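Long-range contacts in hypoxanthine-guanine phosphoribosyltransferase (Thermus thermophilus, PDB 3ACC), which probably salvages purine bases by transferring the phosphoribosyl group of 5-phospho-alpha-D-ribose 1-diphosphate to hypoxanthine or guanine, giving IMP or GMP, with magnesium as cofactor: residues H40-L45 and D66-S71; V105-T110 and R137-V142; A130-P135 and F149-A154; Y155-G160 and F172-R177. One frame throughout, in Å; residues are numbered along the deposited sequence.

Contact 1: H40-L45 and D66-S71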
# COMPACT_ATOMS: atom_id res chain seq x y z
N HIS A 40 -0.17 -16.27 -0.70
CA HIS A 40 0.53 -15.34 0.18
C HIS A 40 1.17 -14.33 -0.75
O HIS A 40 2.16 -14.63 -1.42
CB HIS A 40 1.62 -16.08 0.98
CG HIS A 40 2.47 -15.18 1.82
ND1 HIS A 40 1.97 -14.42 2.85
CD2 HIS A 40 3.80 -14.93 1.78
CE1 HIS A 40 2.95 -13.75 3.42
NE2 HIS A 40 4.08 -14.04 2.79
N LEU A 41 0.59 -13.13 -0.81
CA LEU A 41 1.11 -12.08 -1.68
C LEU A 41 2.18 -11.22 -1.03
O LEU A 41 1.95 -10.59 0.01
CB LEU A 41 -0.03 -11.20 -2.18
CG LEU A 41 -0.98 -11.82 -3.21
CD1 LEU A 41 -1.80 -12.93 -2.57
CD2 LEU A 41 -1.90 -10.75 -3.76
N ILE A 42 3.35 -11.17 -1.66
CA ILE A 42 4.46 -10.37 -1.15
C ILE A 42 4.64 -9.10 -1.99
O ILE A 42 5.05 -9.17 -3.15
CB ILE A 42 5.77 -11.17 -1.17
CG1 ILE A 42 5.63 -12.43 -0.31
CG2 ILE A 42 6.92 -10.32 -0.64
CD1 ILE A 42 6.90 -13.27 -0.23
N CYS A 43 4.33 -7.95 -1.40
CA CYS A 43 4.47 -6.66 -2.07
C CYS A 43 5.90 -6.14 -2.00
O CYS A 43 6.50 -6.10 -0.91
CB CYS A 43 3.52 -5.63 -1.43
SG CYS A 43 3.69 -3.92 -2.05
N VAL A 44 6.45 -5.74 -3.14
CA VAL A 44 7.81 -5.20 -3.17
C VAL A 44 7.70 -3.69 -3.04
O VAL A 44 7.32 -3.00 -3.98
CB VAL A 44 8.54 -5.57 -4.49
CG1 VAL A 44 9.96 -5.00 -4.48
CG2 VAL A 44 8.61 -7.08 -4.65
N LEU A 45 8.03 -3.18 -1.85
CA LEU A 45 7.98 -1.75 -1.58
C LEU A 45 9.16 -1.04 -2.25
O LEU A 45 10.20 -1.66 -2.51
CB LEU A 45 8.01 -1.51 -0.07
CG LEU A 45 6.77 -1.93 0.72
CD1 LEU A 45 7.06 -1.87 2.22
CD2 LEU A 45 5.60 -1.03 0.36
N ASP A 66 2.56 -9.85 2.85
CA ASP A 66 3.74 -9.35 3.53
C ASP A 66 4.34 -8.25 2.66
O ASP A 66 3.94 -8.06 1.51
CB ASP A 66 4.77 -10.46 3.75
CG ASP A 66 5.60 -10.24 5.01
OD1 ASP A 66 5.62 -9.09 5.51
OD2 ASP A 66 6.22 -11.20 5.50
N PHE A 67 5.29 -7.51 3.23
CA PHE A 67 5.91 -6.40 2.53
C PHE A 67 7.42 -6.45 2.72
O PHE A 67 7.89 -6.63 3.84
CB PHE A 67 5.37 -5.08 3.08
CG PHE A 67 3.90 -4.88 2.83
CD1 PHE A 67 3.47 -4.03 1.81
CD2 PHE A 67 2.95 -5.54 3.60
CE1 PHE A 67 2.11 -3.86 1.56
CE2 PHE A 67 1.59 -5.38 3.35
CZ PHE A 67 1.17 -4.53 2.32
N ILE A 68 8.17 -6.30 1.64
CA ILE A 68 9.62 -6.31 1.73
C ILE A 68 10.24 -5.24 0.83
O ILE A 68 9.60 -4.77 -0.11
CB ILE A 68 10.23 -7.69 1.37
CG1 ILE A 68 10.24 -7.90 -0.14
CG2 ILE A 68 9.44 -8.78 2.05
CD1 ILE A 68 8.90 -7.89 -0.79
N ALA A 69 11.47 -4.86 1.14
CA ALA A 69 12.18 -3.86 0.36
C ALA A 69 13.47 -4.48 -0.16
O ALA A 69 14.12 -5.24 0.55
CB ALA A 69 12.49 -2.65 1.22
N ILE A 70 13.84 -4.17 -1.40
CA ILE A 70 15.05 -4.72 -1.99
C ILE A 70 15.65 -3.77 -3.03
O ILE A 70 14.93 -3.03 -3.70
CB ILE A 70 14.77 -6.09 -2.66
CG1 ILE A 70 16.07 -6.67 -3.22
CG2 ILE A 70 13.74 -5.93 -3.77
CD1 ILE A 70 15.91 -8.04 -3.84
N SER A 71 16.98 -3.78 -3.14
CA SER A 71 17.68 -2.92 -4.09
C SER A 71 18.60 -3.72 -5.00
O SER A 71 19.09 -4.79 -4.63
CB SER A 71 18.49 -1.87 -3.34
OG SER A 71 17.65 -1.05 -2.54
O HOH W 1 6.36 -13.48 4.18

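Contact 2: V105-T110 and R137-V142. With 5GP (guanosine-5'-monophosphate), chain B.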
# COMPACT_ATOMS: atom_id res chain seq x y z
N VAL A 105 9.14 -4.34 -14.20
CA VAL A 105 10.33 -5.14 -14.45
C VAL A 105 11.15 -4.47 -15.55
O VAL A 105 10.69 -4.34 -16.69
CB VAL A 105 9.96 -6.57 -14.89
CG1 VAL A 105 11.23 -7.38 -15.20
CG2 VAL A 105 9.12 -7.24 -13.79
N ASP A 106 12.35 -4.02 -15.19
CA ASP A 106 13.23 -3.33 -16.13
C ASP A 106 14.29 -4.31 -16.65
O ASP A 106 14.03 -5.05 -17.61
CB ASP A 106 13.87 -2.13 -15.42
CG ASP A 106 14.61 -1.21 -16.37
OD1 ASP A 106 14.32 -1.22 -17.59
OD2 ASP A 106 15.48 -0.46 -15.89
N THR A 107 15.47 -4.33 -16.04
CA THR A 107 16.51 -5.25 -16.49
C THR A 107 16.16 -6.66 -16.00
O THR A 107 16.60 -7.65 -16.58
CB THR A 107 17.90 -4.88 -15.94
OG1 THR A 107 17.91 -5.01 -14.51
CG2 THR A 107 18.27 -3.45 -16.34
N GLY A 108 15.38 -6.73 -14.92
CA GLY A 108 14.99 -8.01 -14.35
C GLY A 108 15.92 -8.49 -13.23
O GLY A 108 15.66 -9.51 -12.59
N LEU A 109 16.99 -7.74 -13.00
CA LEU A 109 17.98 -8.09 -11.98
C LEU A 109 17.36 -8.22 -10.59
O LEU A 109 17.51 -9.25 -9.94
CB LEU A 109 19.08 -7.03 -11.93
CG LEU A 109 20.54 -7.49 -11.86
CD1 LEU A 109 21.43 -6.32 -11.45
CD2 LEU A 109 20.70 -8.63 -10.87
N THR A 110 16.67 -7.17 -10.14
CA THR A 110 16.05 -7.18 -8.82
C THR A 110 15.11 -8.37 -8.62
O THR A 110 15.21 -9.08 -7.62
CB THR A 110 15.27 -5.88 -8.56
OG1 THR A 110 16.17 -4.77 -8.62
CG2 THR A 110 14.62 -5.92 -7.18
N ARG A 137 14.63 -3.89 -22.32
CA ARG A 137 15.69 -3.61 -21.36
C ARG A 137 16.11 -4.87 -20.59
O ARG A 137 17.06 -4.83 -19.81
CB ARG A 137 15.21 -2.55 -20.37
CG ARG A 137 15.04 -1.16 -20.96
CD ARG A 137 16.27 -0.32 -20.69
NE ARG A 137 16.54 -0.24 -19.26
CZ ARG A 137 17.62 0.33 -18.72
NH1 ARG A 137 18.54 0.87 -19.50
NH2 ARG A 137 17.77 0.35 -17.40
N ARG A 138 15.41 -5.97 -20.82
CA ARG A 138 15.67 -7.23 -20.13
C ARG A 138 17.08 -7.78 -20.31
O ARG A 138 17.56 -7.96 -21.43
CB ARG A 138 14.63 -8.27 -20.56
CG ARG A 138 14.41 -9.43 -19.58
CD ARG A 138 14.10 -8.92 -18.17
NE ARG A 138 13.29 -7.71 -18.19
CZ ARG A 138 11.99 -7.67 -18.50
NH1 ARG A 138 11.34 -8.79 -18.80
NH2 ARG A 138 11.35 -6.51 -18.52
N GLN A 139 17.75 -8.06 -19.20
CA GLN A 139 19.10 -8.61 -19.23
C GLN A 139 19.12 -9.99 -18.58
O GLN A 139 20.03 -10.79 -18.82
CB GLN A 139 20.07 -7.67 -18.51
CG GLN A 139 20.04 -6.26 -19.06
CD GLN A 139 21.17 -5.41 -18.54
OE1 GLN A 139 21.35 -5.27 -17.33
NE2 GLN A 139 21.94 -4.82 -19.45
N VAL A 140 18.12 -10.26 -17.76
CA VAL A 140 17.98 -11.53 -17.08
C VAL A 140 16.53 -11.97 -17.25
O VAL A 140 15.61 -11.27 -16.83
CB VAL A 140 18.28 -11.41 -15.57
CG1 VAL A 140 18.27 -12.80 -14.94
CG2 VAL A 140 19.63 -10.74 -15.37
N GLU A 141 16.33 -13.12 -17.87
CA GLU A 141 14.99 -13.63 -18.11
C GLU A 141 14.29 -14.05 -16.82
O GLU A 141 14.68 -15.02 -16.17
CB GLU A 141 15.05 -14.81 -19.08
CG GLU A 141 13.70 -15.20 -19.67
CD GLU A 141 12.98 -14.02 -20.30
OE1 GLU A 141 13.63 -13.25 -21.03
OE2 GLU A 141 11.76 -13.88 -20.07
N VAL A 142 13.25 -13.30 -16.45
CA VAL A 142 12.48 -13.59 -15.26
C VAL A 142 11.01 -13.75 -15.63
O VAL A 142 10.51 -13.13 -16.57
CB VAL A 142 12.62 -12.48 -14.20
CG1 VAL A 142 13.99 -12.59 -13.52
CG2 VAL A 142 12.47 -11.12 -14.85
P 5GP B . 15.19 -3.94 -12.49
O1P 5GP B . 16.19 -3.45 -13.46
O2P 5GP B . 15.93 -4.74 -11.33
O3P 5GP B . 14.14 -4.91 -13.23
O5' 5GP B . 14.39 -2.65 -11.90
C5' 5GP B . 13.93 -2.95 -10.59
C4' 5GP B . 13.34 -1.69 -9.95
O4' 5GP B . 13.81 -0.49 -10.63
C3' 5GP B . 11.81 -1.67 -10.12
O3' 5GP B . 11.17 -2.45 -9.11
C2' 5GP B . 11.51 -0.18 -9.96
O2' 5GP B . 11.41 0.21 -8.58
C1' 5GP B . 12.73 0.49 -10.64
N9 5GP B . 12.36 0.97 -11.98
C8 5GP B . 12.69 0.41 -13.19
N7 5GP B . 12.18 1.12 -14.17
C5 5GP B . 11.50 2.17 -13.64
C6 5GP B . 10.75 3.26 -14.18
O6 5GP B . 10.60 3.40 -15.39
N1 5GP B . 10.18 4.16 -13.31
C2 5GP B . 10.33 4.01 -11.94
N2 5GP B . 9.76 4.91 -11.09
N3 5GP B . 11.03 3.00 -11.44
C4 5GP B . 11.62 2.08 -12.24

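Contact 3: A130-P135 and F149-A154. With 5GP (guanosine-5'-monophosphate), chain B.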
# COMPACT_ATOMS: atom_id res chain seq x y z
N ALA A 130 3.20 -8.18 -11.95
CA ALA A 130 3.91 -6.91 -12.11
C ALA A 130 3.03 -5.98 -12.92
O ALA A 130 2.46 -6.39 -13.94
CB ALA A 130 5.24 -7.11 -12.82
N LEU A 131 2.89 -4.73 -12.49
CA LEU A 131 2.05 -3.81 -13.24
C LEU A 131 2.61 -3.54 -14.63
O LEU A 131 1.86 -3.49 -15.60
CB LEU A 131 1.91 -2.48 -12.50
CG LEU A 131 1.07 -1.44 -13.26
CD1 LEU A 131 -0.35 -1.95 -13.44
CD2 LEU A 131 1.07 -0.13 -12.50
N LEU A 132 3.93 -3.39 -14.71
CA LEU A 132 4.59 -3.07 -15.98
C LEU A 132 5.86 -3.87 -16.28
O LEU A 132 6.48 -4.44 -15.38
CB LEU A 132 4.94 -1.59 -16.00
CG LEU A 132 3.81 -0.60 -15.72
CD1 LEU A 132 4.39 0.79 -15.45
CD2 LEU A 132 2.86 -0.57 -16.91
N SER A 133 6.24 -3.88 -17.55
CA SER A 133 7.45 -4.56 -17.99
C SER A 133 8.03 -3.91 -19.26
O SER A 133 7.31 -3.63 -20.21
CB SER A 133 7.16 -6.04 -18.26
OG SER A 133 8.33 -6.71 -18.69
N LYS A 134 9.34 -3.66 -19.23
CA LYS A 134 10.05 -3.06 -20.37
C LYS A 134 11.03 -4.13 -20.88
O LYS A 134 12.24 -4.03 -20.68
CB LYS A 134 10.80 -1.80 -19.92
CG LYS A 134 9.89 -0.69 -19.39
CD LYS A 134 10.65 0.54 -18.91
CE LYS A 134 11.49 0.24 -17.66
NZ LYS A 134 12.14 1.48 -17.13
N PRO A 135 10.51 -5.16 -21.56
CA PRO A 135 11.32 -6.26 -22.10
C PRO A 135 12.51 -5.90 -22.99
O PRO A 135 13.43 -6.71 -23.13
CB PRO A 135 10.29 -7.14 -22.80
CG PRO A 135 9.28 -6.14 -23.28
CD PRO A 135 9.12 -5.24 -22.07
N PHE A 149 0.74 -4.35 -18.19
CA PHE A 149 1.01 -3.81 -19.52
C PHE A 149 2.49 -3.95 -19.86
O PHE A 149 3.35 -3.75 -19.00
CB PHE A 149 0.69 -2.32 -19.58
CG PHE A 149 -0.68 -1.96 -19.07
CD1 PHE A 149 -1.75 -1.82 -19.95
CD2 PHE A 149 -0.88 -1.71 -17.71
CE1 PHE A 149 -3.01 -1.45 -19.48
CE2 PHE A 149 -2.14 -1.34 -17.24
CZ PHE A 149 -3.21 -1.20 -18.12
N GLU A 150 2.78 -4.30 -21.10
CA GLU A 150 4.15 -4.39 -21.57
C GLU A 150 4.34 -3.04 -22.26
O GLU A 150 3.48 -2.62 -23.04
CB GLU A 150 4.31 -5.53 -22.59
CG GLU A 150 5.69 -5.59 -23.25
CD GLU A 150 5.79 -6.72 -24.26
OE1 GLU A 150 5.93 -7.89 -23.84
OE2 GLU A 150 5.71 -6.43 -25.47
N ILE A 151 5.43 -2.34 -21.95
CA ILE A 151 5.66 -1.02 -22.53
C ILE A 151 7.04 -0.85 -23.16
O ILE A 151 7.95 -1.66 -22.96
CB ILE A 151 5.52 0.09 -21.45
CG1 ILE A 151 6.55 -0.15 -20.34
CG2 ILE A 151 4.09 0.09 -20.88
CD1 ILE A 151 6.57 0.91 -19.27
N GLU A 152 7.18 0.23 -23.93
CA GLU A 152 8.45 0.53 -24.57
C GLU A 152 9.39 1.06 -23.50
O GLU A 152 8.98 1.33 -22.37
CB GLU A 152 8.28 1.60 -25.66
CG GLU A 152 7.74 2.93 -25.15
CD GLU A 152 7.72 3.99 -26.24
OE1 GLU A 152 8.81 4.47 -26.64
OE2 GLU A 152 6.61 4.35 -26.70
N ASP A 153 10.66 1.21 -23.85
CA ASP A 153 11.65 1.71 -22.91
C ASP A 153 11.44 3.19 -22.59
O ASP A 153 11.52 4.04 -23.48
CB ASP A 153 13.05 1.48 -23.46
CG ASP A 153 14.12 2.01 -22.54
OD1 ASP A 153 13.87 2.09 -21.32
OD2 ASP A 153 15.23 2.33 -23.03
N ALA A 154 11.15 3.48 -21.33
CA ALA A 154 10.93 4.86 -20.88
C ALA A 154 10.88 4.89 -19.36
O ALA A 154 10.57 3.88 -18.73
CB ALA A 154 9.62 5.39 -21.46
P 5GP B . 15.19 -3.94 -12.49
O1P 5GP B . 16.19 -3.45 -13.46
O2P 5GP B . 15.93 -4.74 -11.33
O3P 5GP B . 14.14 -4.91 -13.23
O5' 5GP B . 14.39 -2.65 -11.90
C5' 5GP B . 13.93 -2.95 -10.59
C4' 5GP B . 13.34 -1.69 -9.95
O4' 5GP B . 13.81 -0.49 -10.63
C3' 5GP B . 11.81 -1.67 -10.12
O3' 5GP B . 11.17 -2.45 -9.11
C2' 5GP B . 11.51 -0.18 -9.96
O2' 5GP B . 11.41 0.21 -8.58
C1' 5GP B . 12.73 0.49 -10.64
N9 5GP B . 12.36 0.97 -11.98
C8 5GP B . 12.69 0.41 -13.19
N7 5GP B . 12.18 1.12 -14.17
C5 5GP B . 11.50 2.17 -13.64
C6 5GP B . 10.75 3.26 -14.18
O6 5GP B . 10.60 3.40 -15.39
N1 5GP B . 10.18 4.16 -13.31
C2 5GP B . 10.33 4.01 -11.94
N2 5GP B . 9.76 4.91 -11.09
N3 5GP B . 11.03 3.00 -11.44
C4 5GP B . 11.62 2.08 -12.24
O HOH W 2 14.12 2.77 -18.79

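Contact 4: Y155-G160 and F172-R177. With 5GP (guanosine-5'-monophosphate), chain B.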
# COMPACT_ATOMS: atom_id res chain seq x y z
N TYR A 155 11.21 6.03 -18.77
CA TYR A 155 11.14 6.13 -17.32
C TYR A 155 9.76 6.62 -16.95
O TYR A 155 9.42 7.79 -17.16
CB TYR A 155 12.20 7.08 -16.76
CG TYR A 155 12.27 7.04 -15.25
CD1 TYR A 155 11.39 7.80 -14.47
CD2 TYR A 155 13.18 6.21 -14.59
CE1 TYR A 155 11.41 7.73 -13.08
CE2 TYR A 155 13.21 6.13 -13.20
CZ TYR A 155 12.32 6.89 -12.45
OH TYR A 155 12.34 6.80 -11.08
N VAL A 156 8.96 5.71 -16.41
CA VAL A 156 7.59 6.01 -16.01
C VAL A 156 7.52 6.37 -14.53
O VAL A 156 8.49 6.20 -13.79
CB VAL A 156 6.67 4.81 -16.29
CG1 VAL A 156 6.74 4.42 -17.76
CG2 VAL A 156 7.08 3.62 -15.41
N TYR A 157 6.38 6.89 -14.11
CA TYR A 157 6.16 7.24 -12.72
C TYR A 157 4.67 7.43 -12.50
O TYR A 157 3.90 7.52 -13.46
CB TYR A 157 6.96 8.49 -12.33
CG TYR A 157 6.61 9.75 -13.09
CD1 TYR A 157 5.66 10.65 -12.60
CD2 TYR A 157 7.26 10.07 -14.29
CE1 TYR A 157 5.38 11.83 -13.28
CE2 TYR A 157 6.98 11.25 -14.97
CZ TYR A 157 6.04 12.13 -14.46
OH TYR A 157 5.76 13.30 -15.13
N GLY A 158 4.27 7.47 -11.23
CA GLY A 158 2.86 7.62 -10.91
C GLY A 158 2.32 6.27 -10.46
O GLY A 158 2.99 5.25 -10.62
N TYR A 159 1.12 6.27 -9.89
CA TYR A 159 0.48 5.05 -9.42
C TYR A 159 1.42 4.23 -8.53
O TYR A 159 1.52 3.00 -8.66
CB TYR A 159 0.01 4.21 -10.62
CG TYR A 159 -0.97 3.10 -10.28
CD1 TYR A 159 -2.30 3.39 -9.95
CD2 TYR A 159 -0.56 1.77 -10.26
CE1 TYR A 159 -3.20 2.36 -9.61
CE2 TYR A 159 -1.45 0.74 -9.92
CZ TYR A 159 -2.76 1.04 -9.59
OH TYR A 159 -3.62 0.03 -9.22
N GLY A 160 2.10 4.91 -7.61
CA GLY A 160 3.02 4.23 -6.71
C GLY A 160 4.49 4.40 -7.10
O GLY A 160 5.36 4.43 -6.23
N PHE A 172 -2.55 7.92 -12.17
CA PHE A 172 -2.29 7.32 -13.48
C PHE A 172 -0.80 7.12 -13.70
O PHE A 172 0.02 7.66 -12.96
CB PHE A 172 -2.85 8.24 -14.57
CG PHE A 172 -2.35 9.65 -14.48
CD1 PHE A 172 -1.05 9.98 -14.86
CD2 PHE A 172 -3.18 10.67 -14.01
CE1 PHE A 172 -0.58 11.28 -14.77
CE2 PHE A 172 -2.72 11.98 -13.92
CZ PHE A 172 -1.42 12.29 -14.30
N ILE A 173 -0.46 6.32 -14.71
CA ILE A 173 0.93 6.08 -15.05
C ILE A 173 1.29 7.05 -16.18
O ILE A 173 0.57 7.17 -17.17
CB ILE A 173 1.15 4.63 -15.55
CG1 ILE A 173 1.24 3.66 -14.37
CG2 ILE A 173 2.43 4.55 -16.39
CD1 ILE A 173 2.51 3.80 -13.53
N THR A 174 2.40 7.76 -16.01
CA THR A 174 2.86 8.69 -17.03
C THR A 174 4.38 8.50 -17.19
O THR A 174 4.93 7.52 -16.70
CB THR A 174 2.52 10.16 -16.64
OG1 THR A 174 2.83 11.03 -17.74
CG2 THR A 174 3.31 10.58 -15.42
N SER A 175 5.04 9.43 -17.88
CA SER A 175 6.48 9.30 -18.09
C SER A 175 7.10 10.59 -18.58
O SER A 175 6.40 11.55 -18.89
CB SER A 175 6.75 8.19 -19.11
OG SER A 175 6.11 8.48 -20.35
N ILE A 176 8.43 10.61 -18.64
CA ILE A 176 9.18 11.77 -19.11
C ILE A 176 9.91 11.39 -20.39
O ILE A 176 9.97 10.22 -20.75
CB ILE A 176 10.23 12.23 -18.08
CG1 ILE A 176 11.20 11.08 -17.79
CG2 ILE A 176 9.56 12.71 -16.81
CD1 ILE A 176 12.38 11.46 -16.91
N ARG A 177 10.46 12.39 -21.07
CA ARG A 177 11.20 12.15 -22.30
C ARG A 177 12.64 11.77 -21.94
O ARG A 177 13.16 12.20 -20.91
CB ARG A 177 11.22 13.40 -23.18
CG ARG A 177 9.85 13.83 -23.68
CD ARG A 177 9.96 15.03 -24.62
NE ARG A 177 8.65 15.43 -25.13
CZ ARG A 177 8.45 16.39 -26.03
NH1 ARG A 177 9.47 17.07 -26.52
NH2 ARG A 177 7.21 16.68 -26.43
P 5GP B . 15.19 -3.94 -12.49
O1P 5GP B . 16.19 -3.45 -13.46
O2P 5GP B . 15.93 -4.74 -11.33
O3P 5GP B . 14.14 -4.91 -13.23
O5' 5GP B . 14.39 -2.65 -11.90
C5' 5GP B . 13.93 -2.95 -10.59
C4' 5GP B . 13.34 -1.69 -9.95
O4' 5GP B . 13.81 -0.49 -10.63
C3' 5GP B . 11.81 -1.67 -10.12
O3' 5GP B . 11.17 -2.45 -9.11
C2' 5GP B . 11.51 -0.18 -9.96
O2' 5GP B . 11.41 0.21 -8.58
C1' 5GP B . 12.73 0.49 -10.64
N9 5GP B . 12.36 0.97 -11.98
C8 5GP B . 12.69 0.41 -13.19
N7 5GP B . 12.18 1.12 -14.17
C5 5GP B . 11.50 2.17 -13.64
C6 5GP B . 10.75 3.26 -14.18
O6 5GP B . 10.60 3.40 -15.39
N1 5GP B . 10.18 4.16 -13.31
C2 5GP B . 10.33 4.01 -11.94
N2 5GP B . 9.76 4.91 -11.09
N3 5GP B . 11.03 3.00 -11.44
C4 5GP B . 11.62 2.08 -12.24
O HOH W 3 11.86 8.22 -21.01

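Contact 1: H40-L45 and D66-S71
F67 lies against C43 and L45 on one face of a parallel strand pair. Its CB meets the CD1 methyl of L45 at 3.7 Å. CG stands anti to its own carbonyl carbon (chi1 -65°), which turns the ring back over the neighbouring strand. Ring atom CD1 then sits 3.6 Å from C43 CB, and CE1 comes almost as near to that carbon. C43 SG lies 4.8 Å from the centroid of the F67 ring, an oblique sulfur-aromatic contact. L45 CD2 comes in at the ring edge, near its plane.

The strands are joined by four backbone hydrogen bonds, D66 N to L41 O, C43 N to D66 O, I68 N to C43 O and L45 N to I68 O. The third is the straightest, at 169°. On the other face, I68 packs against I42 and V44, and I70 CG2 touches V44 CG1 at 4.0 Å. At the start of the pair, the planes of the H40 ring and the D66 carboxylate are 66° apart, and a water bridges H40 NE2 and D66 OD2. H40 ND1 bonds T64 OG1, while D66 OD2 also takes the backbone N-H groups of R90 and L91.

Strands 40-45 and 64-69 with helix 49-56 form a right-handed beta-alpha-beta unit of the phosphoribosyltransferase sheet. Strand 97-102 flanks 40-45 across from 64-69. Helix 109-120 packs on I42 and V44, and helix 49-56 reaches C43 on the F67 face. There F67 also meets F49 of the second subunit edge-to-face.

Contact 2: V105-T110 and R137-V142
R137 and D106 meet side-on, with guanidinium and carboxylate planes only 17° apart. R137 NE bonds D106 OD1 and R137 NH2 bonds D106 OD2, each at 2.9 Å and each on the syn side of its oxygen. This is a two-pronged salt bridge. With chi1 at -170°, the D106 carboxylate is swung away from its own backbone N and out to R137.

R138 uses its guanidinium differently. NE and NH2 both reach the single carbonyl oxygen D106 O, which lies in the guanidinium plane; both come from one face of the carbonyl plane, NE well above it at 2.8 Å. V105 CG1 covers one face of the same group, 3.3 Å above its centre. R138 NH2 also bonds S133 OG. The carbonyl T107 O takes two more donors, Q139 N in the carbonyl plane on a lone pair, and V140 N nearly in line with the C=O. G108 is at the N-cap of helix 109-120, where its backbone angles call for glycine and a CB would clash with V140 O.

The other side of the 105-110 loop holds the phosphate of GMP. The backbone N atoms of D106, T107, G108 and T110 and the hydroxyls of both threonines bond its three terminal oxygens. This is the PRPP-binding loop of the family. The arginines occupy D106 OD1, OD2 and O, while the D106 N-H serves the phosphate. The charge pair and the shared carbonyls thus probably help fix the loop's shape from behind.

Contact 3: A130-P135 and F149-A154
L132 CD2 packs on F149 CB at 3.9 Å, with I151 CG2 close by on the same methyl. The two side chains L132 and F149 meet at a slant. L131 CD1 touches F149 CE2 more loosely, at 4.2 Å. Farther along, I151 CG1 lies 3.5 Å from K134 CG, and I151 CD1 follows the lysine chain toward CD. The position of I151 CG1 between its backbone N and carbonyl carbon (chi1 61°) lays this branch against the lysine.

Outside this apolar layer, the strands run parallel. F149 N bonds L131 O, and I151 N bonds S133 O at 2.9 Å, nearly straight at 174°. The bond from S133 N to F149 O is weak. At the exposed rim P135 CG rests on E150 CG at 3.6 Å.

The polar edge is K134 NZ. It bonds N7 and O6 of the guanine, each at 3.0 Å, and reaches A154 O at 3.3 Å from above the carbonyl plane. A water joins NZ to D153 OD1. A methionine in place of K134 would probably keep some packing on I151 but leave guanine N7 and O6 without their shared donor and A154 O without this bond.

Strand 132-133 lies between 146-150 and 104-105 at one end of the parallel sheet. I104 of strand 104-105 packs on L132, K134 and I151. V156 of strand 156-157 touches L132 and I151, and Y159, in the loop beyond that strand, covers L131.

Contact 4: Y155-G160 and F172-R177
Y157 lays its ring over the CG2 methyl of T174. This CH-pi contact puts the methyl 3.5 Å from the ring centroid, 23° off the normal and shifted toward the rim at CE1 and CZ. The two side chains run side by side. Y157 CG sits between its backbone N and carbonyl carbon (chi1 61°), which folds the ring along the partner strand until CE2 meets I176 CG2 at 3.5 Å.

The backbones form a short antiparallel pair. Y157 and T174 are its hydrogen-bonded residues: T174 N to Y157 O is nearly straight at 176°, while Y157 N meets T174 O from above the carbonyl plane. I173 CG2 touches V156 CB, and I173 CD1 touches Y159 CB.

The Y155 ring lies with one face against the guanine, N1 of the base 3.5 Å above the ring plane and over its centre. Its OH bonds D162 O. An alanine at Y155 is likely to leave this side of the guanine without its aromatic cover and D162 O without that hydroxyl.

V156 reads the base edge through its backbone. V156 N bonds O6 at 3.0 Å, and V156 O takes N1-H at 2.7 Å, with a weaker bond from N2. This pattern suits a 6-oxopurine.

Along the chain contact 1 closes first. Contacts 2 and 3 then interleave, and contact 4 follows. Contacts 1 and 3 share the parallel sheet, on opposite sides of the chain's centre, with their own centres about 19 Å apart. Contacts 2 and 3 lie about 11 Å apart, centre to centre, and probably share backbone bonds between V105 and both L132 and K134. Contact 4, on its separate two-stranded sheet, packs on contact 3, in part through I173 on L132. Contact 1 touches contact 2 where I70 meets T110. Contacts 2, 3 and 4 all reach GMP: contact 2 holds the phosphate, and contacts 3 and 4 hold the guanine.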